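PDB 3PM6: putative fructose-bisphosphate aldolase, which is a TIM-barrel protein of the class II aldolase family that carries a zinc ion and assembles from two chains. Local coordinates for residues L10-L16 / N141-A146; N129-R134 / E179-I185; I29-Y35 / P53-F59. All coordinates share one frame; numbering follows the deposited sequence.

Contact 1 of 3, residues L10-L16 / N141-A146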
loop_
_atom_site.group_PDB
_atom_site.type_symbol
_atom_site.label_atom_id
_atom_site.label_comp_id
_atom_site.label_asym_id
_atom_site.label_seq_id
_atom_site.Cartn_x
_atom_site.Cartn_y
_atom_site.Cartn_z
ATOM N N LEU A 10 13.963 -24.225 -1.171
ATOM C CA LEU A 10 12.505 -24.309 -1.603
ATOM C C LEU A 10 11.650 -25.231 -0.735
ATOM O O LEU A 10 10.420 -25.126 -0.748
ATOM C CB LEU A 10 12.346 -24.720 -3.080
ATOM C CG LEU A 10 12.822 -23.811 -4.237
ATOM C CD1 LEU A 10 12.497 -24.465 -5.564
ATOM C CD2 LEU A 10 12.258 -22.436 -4.200
ATOM N N LYS A 11 12.287 -26.135 0.010
ATOM C CA LYS A 11 11.532 -27.061 0.884
ATOM C C LYS A 11 10.569 -26.309 1.800
ATOM O O LYS A 11 9.480 -26.797 2.084
ATOM C CB LYS A 11 12.467 -27.960 1.718
ATOM N N SER A 12 10.987 -25.120 2.238
ATOM C CA SER A 12 10.168 -24.218 3.048
ATOM C C SER A 12 9.444 -23.088 2.259
ATOM O O SER A 12 8.968 -22.113 2.861
ATOM C CB SER A 12 11.051 -23.598 4.125
ATOM O OG SER A 12 10.349 -22.620 4.875
ATOM N N ASN A 13 9.363 -23.210 0.934
ATOM C CA ASN A 13 8.629 -22.226 0.127
ATOM C C ASN A 13 7.112 -22.263 0.334
ATOM O O ASN A 13 6.503 -23.333 0.228
ATOM C CB ASN A 13 8.922 -22.372 -1.361
ATOM C CG ASN A 13 8.310 -21.256 -2.159
ATOM O OD1 ASN A 13 7.155 -21.351 -2.556
ATOM N ND2 ASN A 13 9.050 -20.162 -2.336
ATOM N N ARG A 14 6.525 -21.089 0.596
ATOM C CA ARG A 14 5.092 -20.966 0.917
ATOM C C ARG A 14 4.129 -21.060 -0.296
ATOM O O ARG A 14 2.946 -21.375 -0.120
ATOM C CB ARG A 14 4.810 -19.643 1.668
ATOM C CG ARG A 14 5.214 -19.585 3.156
ATOM C CD ARG A 14 4.900 -18.198 3.758
ATOM N NE ARG A 14 3.450 -17.931 3.847
ATOM C CZ ARG A 14 2.815 -16.901 3.279
ATOM N NH1 ARG A 14 3.474 -15.987 2.552
ATOM N NH2 ARG A 14 1.508 -16.780 3.429
ATOM N N ALA A 15 4.614 -20.748 -1.499
ATOM C CA ALA A 15 3.756 -20.737 -2.699
ATOM C C ALA A 15 3.519 -22.143 -3.261
ATOM O O ALA A 15 2.411 -22.477 -3.671
ATOM C CB ALA A 15 4.348 -19.819 -3.776
ATOM N N LEU A 16 4.557 -22.979 -3.259
ATOM C CA LEU A 16 4.465 -24.336 -3.846
ATOM C C LEU A 16 3.274 -25.185 -3.377
ATOM O O LEU A 16 2.553 -25.761 -4.210
ATOM C CB LEU A 16 5.786 -25.110 -3.668
ATOM C CG LEU A 16 7.043 -24.554 -4.345
ATOM C CD1 LEU A 16 8.172 -25.538 -4.187
ATOM C CD2 LEU A 16 6.789 -24.242 -5.830
ATOM N N ASN A 141 16.033 -19.574 -6.864
ATOM C CA ASN A 141 16.039 -20.766 -6.024
ATOM C C ASN A 141 17.041 -20.618 -4.856
ATOM O O ASN A 141 16.697 -20.880 -3.698
ATOM C CB ASN A 141 16.394 -21.997 -6.858
ATOM C CG ASN A 141 15.243 -22.479 -7.727
ATOM O OD1 ASN A 141 14.155 -21.879 -7.754
ATOM N ND2 ASN A 141 15.474 -23.588 -8.443
ATOM N N ALA A 142 18.252 -20.162 -5.168
ATOM C CA ALA A 142 19.260 -19.805 -4.144
ATOM C C ALA A 142 18.674 -18.972 -3.011
ATOM O O ALA A 142 19.200 -19.009 -1.904
ATOM C CB ALA A 142 20.436 -19.066 -4.764
ATOM N N ARG A 143 17.572 -18.250 -3.286
ATOM C CA ARG A 143 17.035 -17.327 -2.313
ATOM C C ARG A 143 15.684 -17.758 -1.747
ATOM O O ARG A 143 14.970 -16.950 -1.107
ATOM C CB ARG A 143 17.007 -15.911 -2.894
ATOM C CG ARG A 143 18.428 -15.344 -3.099
ATOM C CD ARG A 143 18.555 -14.395 -4.285
ATOM N NE ARG A 143 19.930 -13.910 -4.332
ATOM C CZ ARG A 143 20.956 -14.544 -4.903
ATOM N NH1 ARG A 143 20.777 -15.692 -5.540
ATOM N NH2 ARG A 143 22.183 -14.025 -4.823
ATOM N N GLY A 144 15.350 -19.026 -1.965
ATOM C CA GLY A 144 14.101 -19.588 -1.466
ATOM C C GLY A 144 12.876 -19.354 -2.346
ATOM O O GLY A 144 11.753 -19.634 -1.930
ATOM N N ILE A 145 13.089 -18.880 -3.576
ATOM C CA ILE A 145 11.982 -18.349 -4.386
ATOM C C ILE A 145 11.552 -19.312 -5.503
ATOM O O ILE A 145 12.374 -19.750 -6.281
ATOM C CB ILE A 145 12.373 -16.964 -4.947
ATOM C CG1 ILE A 145 12.641 -15.986 -3.783
ATOM C CG2 ILE A 145 11.308 -16.439 -5.936
ATOM C CD1 ILE A 145 13.254 -14.623 -4.233
ATOM N N ALA A 146 10.267 -19.656 -5.536
ATOM C CA ALA A 146 9.698 -20.483 -6.581
ATOM C C ALA A 146 9.527 -19.675 -7.893
ATOM O O ALA A 146 9.524 -18.441 -7.873
ATOM C CB ALA A 146 8.361 -21.020 -6.118
#
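At the N-terminal end of the barrel, the turn leading into helix 16-24 meets the loop between helix 126-141 and strand 146-149, and Asn13 reaches across to Gly144. Its ND2 gives a hydrogen bond of 2.8 Å to Gly144 O, fairly straight at 157°; the acceptor lies close to the amide plane of Asn13, and the donor lies in the plane of the Gly144 carbonyl. With CG anti to the backbone N (chi1 -173°), the amide is carried toward that loop, while its oxygen remains beside its own chain. There OD1 takes two capping bonds, 3.1 Å from Leu16 N in the carbonyl plane and 2.8 Å from Ala15 N, which stands above that plane. Asparagine suits this buried place because one flat group both donates and accepts; ND2 also serves Asp115 O, just before strand 116-119. Gly144 is the C-prime residue of a Schellman motif that ends helix 126-141, with Gly144 N bonded to Asn141 O and Ile145 N to Cys140 O. Its positive phi would press a CB against the preceding carbonyl oxygen, so glycine fits. Beside this bridge two leucines pack, Leu16 on a methyl and Leu10 on backbone. Leu16 CD2 touches Ala146 CB at 3.6 Å, the small alanine leaving room for the leucine branch, and Leu10 CD2 lies 3.4 Å from Ile145 O.

Contact 2 of 3, residues N129-R134 / E179-I185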
loop_
_atom_site.group_PDB
_atom_site.type_symbol
_atom_site.label_atom_id
_atom_site.label_comp_id
_atom_site.label_asym_id
_atom_site.label_seq_id
_atom_site.Cartn_x
_atom_site.Cartn_y
_atom_site.Cartn_z
ATOM N N ASN A 129 15.258 -17.388 -24.277
ATOM C CA ASN A 129 14.265 -17.574 -23.211
ATOM C C ASN A 129 14.722 -18.747 -22.311
ATOM O O ASN A 129 14.800 -18.603 -21.087
ATOM C CB ASN A 129 12.896 -17.805 -23.889
ATOM C CG ASN A 129 11.723 -18.005 -22.919
ATOM O OD1 ASN A 129 11.883 -18.191 -21.699
ATOM N ND2 ASN A 129 10.493 -18.017 -23.505
ATOM N N LEU A 130 15.082 -19.890 -22.905
ATOM C CA LEU A 130 15.534 -21.034 -22.091
ATOM C C LEU A 130 16.782 -20.705 -21.303
ATOM O O LEU A 130 16.867 -21.037 -20.102
ATOM C CB LEU A 130 15.857 -22.249 -22.947
ATOM C CG LEU A 130 14.712 -23.107 -23.399
ATOM C CD1 LEU A 130 15.302 -23.978 -24.491
ATOM C CD2 LEU A 130 14.144 -23.940 -22.227
ATOM N N ARG A 131 17.731 -20.036 -21.980
ATOM C CA ARG A 131 19.030 -19.698 -21.406
ATOM C C ARG A 131 18.882 -18.776 -20.205
ATOM O O ARG A 131 19.394 -19.062 -19.121
ATOM C CB ARG A 131 19.941 -19.041 -22.464
ATOM C CG ARG A 131 21.413 -18.908 -22.035
ATOM C CD ARG A 131 22.264 -18.058 -23.008
ATOM N NE ARG A 131 21.841 -16.653 -23.079
ATOM C CZ ARG A 131 22.144 -15.735 -22.169
ATOM N NH1 ARG A 131 22.868 -16.049 -21.099
ATOM N NH2 ARG A 131 21.735 -14.500 -22.320
ATOM N N LEU A 132 18.223 -17.640 -20.411
ATOM C CA LEU A 132 18.000 -16.717 -19.313
ATOM C C LEU A 132 17.129 -17.360 -18.207
ATOM O O LEU A 132 17.417 -17.185 -17.027
ATOM C CB LEU A 132 17.355 -15.427 -19.811
ATOM C CG LEU A 132 18.198 -14.575 -20.751
ATOM C CD1 LEU A 132 17.276 -13.586 -21.492
ATOM C CD2 LEU A 132 19.360 -13.883 -19.981
ATOM N N THR A 133 16.070 -18.095 -18.590
ATOM C CA THR A 133 15.195 -18.730 -17.573
ATOM C C THR A 133 16.023 -19.670 -16.676
ATOM O O THR A 133 15.948 -19.600 -15.454
ATOM C CB THR A 133 13.970 -19.467 -18.184
ATOM O OG1 THR A 133 13.132 -18.531 -18.874
ATOM C CG2 THR A 133 13.133 -20.161 -17.091
ATOM N N ARG A 134 16.844 -20.526 -17.279
ATOM C CA ARG A 134 17.674 -21.464 -16.474
ATOM C C ARG A 134 18.528 -20.731 -15.427
ATOM O O ARG A 134 18.543 -21.087 -14.257
ATOM C CB ARG A 134 18.561 -22.307 -17.377
ATOM C CG ARG A 134 19.485 -23.278 -16.642
ATOM C CD ARG A 134 20.285 -24.103 -17.660
ATOM N NE ARG A 134 19.413 -24.954 -18.481
ATOM C CZ ARG A 134 18.968 -26.163 -18.122
ATOM N NH1 ARG A 134 19.308 -26.700 -16.941
ATOM N NH2 ARG A 134 18.175 -26.835 -18.945
ATOM N N GLU A 179 11.456 -29.038 -22.552
ATOM C CA GLU A 179 12.697 -28.241 -22.495
ATOM C C GLU A 179 12.682 -27.304 -21.279
ATOM O O GLU A 179 13.686 -27.190 -20.582
ATOM C CB GLU A 179 12.992 -27.439 -23.800
ATOM C CG GLU A 179 12.811 -28.240 -25.143
ATOM C CD GLU A 179 13.121 -27.423 -26.447
ATOM O OE1 GLU A 179 12.287 -27.375 -27.420
ATOM O OE2 GLU A 179 14.240 -26.865 -26.495
ATOM N N PHE A 180 11.551 -26.652 -21.006
ATOM C CA PHE A 180 11.495 -25.703 -19.881
ATOM C C PHE A 180 11.502 -26.378 -18.500
ATOM O O PHE A 180 12.085 -25.838 -17.543
ATOM C CB PHE A 180 10.365 -24.691 -20.030
ATOM C CG PHE A 180 10.747 -23.503 -20.849
ATOM C CD1 PHE A 180 11.222 -22.359 -20.237
ATOM C CD2 PHE A 180 10.647 -23.531 -22.238
ATOM C CE1 PHE A 180 11.598 -21.279 -20.989
ATOM C CE2 PHE A 180 11.020 -22.444 -22.995
ATOM C CZ PHE A 180 11.487 -21.316 -22.380
ATOM N N VAL A 181 10.889 -27.555 -18.402
ATOM C CA VAL A 181 10.919 -28.343 -17.146
ATOM C C VAL A 181 12.374 -28.617 -16.668
ATOM O O VAL A 181 12.651 -28.607 -15.470
ATOM C CB VAL A 181 10.126 -29.681 -17.300
ATOM C CG1 VAL A 181 10.508 -30.708 -16.230
ATOM C CG2 VAL A 181 8.618 -29.442 -17.268
ATOM N N ALA A 182 13.284 -28.870 -17.610
ATOM C CA ALA A 182 14.716 -29.099 -17.290
ATOM C C ALA A 182 15.417 -27.861 -16.722
ATOM O O ALA A 182 16.503 -27.978 -16.147
ATOM C CB ALA A 182 15.486 -29.630 -18.521
ATOM N N THR A 183 14.822 -26.671 -16.886
ATOM C CA THR A 183 15.419 -25.466 -16.295
ATOM C C THR A 183 15.211 -25.432 -14.804
ATOM O O THR A 183 15.819 -24.614 -14.145
ATOM C CB THR A 183 14.840 -24.146 -16.853
ATOM O OG1 THR A 183 13.430 -24.105 -16.604
ATOM C CG2 THR A 183 15.100 -24.013 -18.340
ATOM N N GLY A 184 14.352 -26.308 -14.272
ATOM C CA GLY A 184 14.022 -26.293 -12.833
ATOM C C GLY A 184 12.907 -25.338 -12.384
ATOM O O GLY A 184 12.698 -25.122 -11.176
ATOM N N ILE A 185 12.185 -24.755 -13.339
ATOM C CA ILE A 185 10.991 -23.938 -12.997
ATOM C C ILE A 185 10.003 -24.772 -12.226
ATOM O O ILE A 185 10.036 -25.970 -12.333
ATOM C CB ILE A 185 10.235 -23.486 -14.238
ATOM C CG1 ILE A 185 9.793 -24.727 -14.991
ATOM C CG2 ILE A 185 11.071 -22.541 -15.033
ATOM C CD1 ILE A 185 9.389 -24.486 -16.384
HETATM O O HOH W 1 18.152 -23.536 -13.008
#
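The ring of Phe180 receives Leu130 over one face and polar atoms of helix 126-141 at its edge. Leu130 CD2 sits almost exactly above the centre, 3.5 Å from the ring centroid and 9° off the normal, a CH-pi contact. Near the ring plane, Asn129 OD1 approaches Phe180 CE1 at 3.2 Å and Thr133 OG1 stands 3.8 Å from the same carbon; the Asn129 amide is turned 65° from the ring. The bond from Asn129 ND2 to Glu150 O helps set which end of the amide faces the ring. A second flat group, the guanidinium of Arg134, has Thr183 CA off-centre over one face. Its chain bends at chi3 and brings NH1 to 3.2 Å from Ala182 O in a weak hydrogen bond (121°). Between these groups Thr183 lies against helix 126-141, its CB 3.9 Å from Arg134 CA. Its small side chain probably allows the turn after helix 174-181 to come this close. Thr133 CG2 meets Ile185 CG2 at 3.8 Å. A water donates 2.8 Å bonds to both Arg134 O and Thr183 O. The ring's hydrogen-bearing edge, probably slightly positive, suits the oxygens of Asn129 and Thr133, and its face a methyl; helix 126-141 packs on the end of helix 174-181 and the turn after it mainly by side-chain fit, with one weak direct hydrogen bond and a water bridge at the border.

Contact 3 of 3, residues I29-Y35 / P53-F59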
loop_
_atom_site.group_PDB
_atom_site.type_symbol
_atom_site.label_atom_id
_atom_site.label_comp_id
_atom_site.label_asym_id
_atom_site.label_seq_id
_atom_site.Cartn_x
_atom_site.Cartn_y
_atom_site.Cartn_z
ATOM N N ILE A 29 -5.905 -21.749 -7.891
ATOM C CA ILE A 29 -5.608 -20.655 -6.985
ATOM C C ILE A 29 -5.923 -19.361 -7.747
ATOM O O ILE A 29 -5.512 -19.209 -8.896
ATOM C CB ILE A 29 -4.089 -20.690 -6.613
ATOM C CG1 ILE A 29 -3.725 -22.026 -5.946
ATOM C CG2 ILE A 29 -3.660 -19.467 -5.762
ATOM C CD1 ILE A 29 -4.572 -22.403 -4.676
ATOM N N PRO A 30 -6.699 -18.453 -7.132
ATOM C CA PRO A 30 -6.920 -17.162 -7.789
ATOM C C PRO A 30 -5.684 -16.295 -7.608
ATOM O O PRO A 30 -5.283 -16.073 -6.495
ATOM C CB PRO A 30 -8.109 -16.556 -7.017
ATOM C CG PRO A 30 -8.083 -17.235 -5.632
ATOM C CD PRO A 30 -7.392 -18.580 -5.824
ATOM N N ALA A 31 -5.080 -15.843 -8.701
ATOM C CA ALA A 31 -3.831 -15.055 -8.659
ATOM C C ALA A 31 -4.129 -13.660 -9.199
ATOM O O ALA A 31 -4.164 -13.439 -10.411
ATOM C CB ALA A 31 -2.751 -15.741 -9.493
ATOM N N ILE A 32 -4.389 -12.724 -8.305
ATOM C CA ILE A 32 -4.990 -11.448 -8.675
ATOM C C ILE A 32 -3.945 -10.379 -8.715
ATOM O O ILE A 32 -3.304 -10.100 -7.691
ATOM C CB ILE A 32 -6.073 -11.033 -7.600
ATOM C CG1 ILE A 32 -6.991 -12.218 -7.264
ATOM C CG2 ILE A 32 -6.826 -9.768 -8.015
ATOM C CD1 ILE A 32 -7.768 -12.755 -8.454
ATOM N N CYS A 33 -3.754 -9.793 -9.898
ATOM C CA CYS A 33 -2.897 -8.651 -10.069
ATOM C C CYS A 33 -3.476 -7.439 -9.426
ATOM O O CYS A 33 -4.655 -7.095 -9.640
ATOM C CB CYS A 33 -2.701 -8.339 -11.560
ATOM S SG CYS A 33 -2.000 -9.725 -12.416
ATOM N N VAL A 34 -2.635 -6.731 -8.690
ATOM C CA VAL A 34 -3.063 -5.468 -8.077
ATOM C C VAL A 34 -1.978 -4.431 -8.224
ATOM O O VAL A 34 -0.821 -4.796 -8.472
ATOM C CB VAL A 34 -3.362 -5.627 -6.572
ATOM C CG1 VAL A 34 -4.598 -6.493 -6.334
ATOM C CG2 VAL A 34 -2.162 -6.150 -5.827
ATOM N N TYR A 35 -2.357 -3.154 -8.039
ATOM C CA TYR A 35 -1.476 -1.991 -8.225
ATOM C C TYR A 35 -1.419 -1.114 -6.991
ATOM O O TYR A 35 -0.749 -0.064 -6.998
ATOM C CB TYR A 35 -1.995 -1.078 -9.342
ATOM C CG TYR A 35 -2.077 -1.721 -10.695
ATOM C CD1 TYR A 35 -0.986 -1.725 -11.568
ATOM C CD2 TYR A 35 -3.261 -2.322 -11.104
ATOM C CE1 TYR A 35 -1.102 -2.317 -12.844
ATOM C CE2 TYR A 35 -3.374 -2.906 -12.332
ATOM C CZ TYR A 35 -2.313 -2.891 -13.205
ATOM O OH TYR A 35 -2.510 -3.524 -14.408
ATOM N N PRO A 53 -7.726 -19.875 -0.478
ATOM C CA PRO A 53 -6.360 -19.488 -0.748
ATOM C C PRO A 53 -6.368 -18.433 -1.856
ATOM O O PRO A 53 -7.381 -18.273 -2.537
ATOM C CB PRO A 53 -5.759 -20.778 -1.280
ATOM C CG PRO A 53 -6.933 -21.449 -1.981
ATOM C CD PRO A 53 -7.993 -21.248 -0.945
ATOM N N ALA A 54 -5.264 -17.703 -2.013
ATOM C CA ALA A 54 -5.145 -16.682 -3.062
ATOM C C ALA A 54 -3.700 -16.340 -3.249
ATOM O O ALA A 54 -2.871 -16.741 -2.468
ATOM C CB ALA A 54 -5.941 -15.378 -2.702
ATOM N N MET A 55 -3.396 -15.605 -4.308
ATOM C CA MET A 55 -2.075 -15.044 -4.463
ATOM C C MET A 55 -2.244 -13.588 -4.819
ATOM O O MET A 55 -3.156 -13.213 -5.570
ATOM C CB MET A 55 -1.274 -15.788 -5.548
ATOM C CG MET A 55 -0.844 -17.189 -5.156
ATOM S SD MET A 55 0.107 -18.040 -6.493
ATOM C CE MET A 55 0.584 -19.518 -5.574
ATOM N N ILE A 56 -1.365 -12.767 -4.284
ATOM C CA ILE A 56 -1.350 -11.351 -4.643
ATOM C C ILE A 56 -0.232 -11.222 -5.713
ATOM O O ILE A 56 0.907 -11.650 -5.482
ATOM C CB ILE A 56 -1.060 -10.455 -3.385
ATOM C CG1 ILE A 56 -2.165 -10.588 -2.317
ATOM C CG2 ILE A 56 -0.793 -9.000 -3.759
ATOM C CD1 ILE A 56 -1.833 -9.888 -1.034
ATOM N N LEU A 57 -0.577 -10.675 -6.883
ATOM C CA LEU A 57 0.420 -10.465 -7.926
ATOM C C LEU A 57 0.814 -9.007 -8.049
ATOM O O LEU A 57 -0.042 -8.142 -8.117
ATOM C CB LEU A 57 -0.078 -11.011 -9.279
ATOM C CG LEU A 57 0.165 -12.508 -9.478
ATOM C CD1 LEU A 57 -0.522 -13.337 -8.327
ATOM C CD2 LEU A 57 -0.370 -12.959 -10.822
ATOM N N LEU A 58 2.112 -8.720 -8.069
ATOM C CA LEU A 58 2.570 -7.362 -8.342
ATOM C C LEU A 58 3.337 -7.369 -9.663
ATOM O O LEU A 58 3.896 -8.403 -10.029
ATOM C CB LEU A 58 3.452 -6.850 -7.194
ATOM C CG LEU A 58 2.746 -6.574 -5.851
ATOM C CD1 LEU A 58 3.833 -6.325 -4.831
ATOM C CD2 LEU A 58 1.804 -5.322 -5.938
ATOM N N PHE A 59 3.346 -6.234 -10.390
ATOM C CA PHE A 59 4.162 -6.106 -11.602
ATOM C C PHE A 59 5.501 -5.475 -11.235
ATOM O O PHE A 59 5.647 -4.946 -10.112
ATOM C CB PHE A 59 3.453 -5.268 -12.679
ATOM C CG PHE A 59 2.199 -5.891 -13.190
ATOM C CD1 PHE A 59 2.204 -7.178 -13.749
ATOM C CD2 PHE A 59 0.999 -5.220 -13.106
ATOM C CE1 PHE A 59 1.027 -7.765 -14.199
ATOM C CE2 PHE A 59 -0.181 -5.821 -13.586
ATOM C CZ PHE A 59 -0.150 -7.082 -14.130
HETATM O O HOH W 2 1.713 -3.960 -9.693
#
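Four backbone hydrogen bonds join strand 29-33 to strand 54-58 as parallel neighbours in the barrel. Met55 N donates to Pro30 O and Leu57 N to Ile32 O, while Met55 O and Leu57 O accept from Ile32 N and Val34 N; all four lie between 2.9 and 3.0 Å. Pro30, which has no N-H, takes part through its carbonyl. The two strands are the ends of a beta-alpha-beta unit whose helix 37-49 packs outside: Ile56 CG2 meets Val34 CG2 at 3.8 Å, and both side chains rest on Ile43 of that helix. Branched residues suit this layer, being bulky close to the backbone.

Apolar contacts on the other face are closer. Leu57 CD1 lies against Ala31 CB at 3.5 Å, tight for two carbons, and alanine's single methyl makes room for the leucine. Nearer the start of the strands, Ile29 CG2, the branch anti to the backbone N, touches Met55 CG at 3.7 Å, and Ile29 CD1 crosses to Pro53 CG.

Aromatic and sulfur contacts gather toward the C-terminal ends of the segments. Cys33 SG approaches Phe59 CZ at 3.7 Å, oblique to the ring. Tyr35 meets the same ring with its OH at the edge, 3.4 Å from Phe59 CE2, their planes 51° apart. Hydrogen bonds to Asp159 O and Asn251 ND2 probably hold the hydroxyl there. One water bridges Val34 O and Phe59 N. The sheet, apolar in its side chains, thus meets its backbone polar needs by pairing and places Phe59 about 6 Å from the zinc ion.

How the contacts relate
The three contacts belong to one closed barrel of eight parallel strands and its surrounding helices. Along the chain, contact 3 is nested within the loop closed by contact 1, contacts 1 and 2 interleave, and contact 3 ends before contact 2 begins. Contact 1 lies about 17 Å, centre to centre, from each of the others and touches both: Asn141 packs loosely near Gly184, and Ala15 meets Met55. Contacts 2 and 3 are about 24 Å apart between centres and do not touch. Helix 126-141 carries the first half of contact 2 and ends in contact 1. Contact 3 joins the first two strands, contact 2 two outer helices, and contact 1 brings the N-terminal loop against the start of strand 146-149.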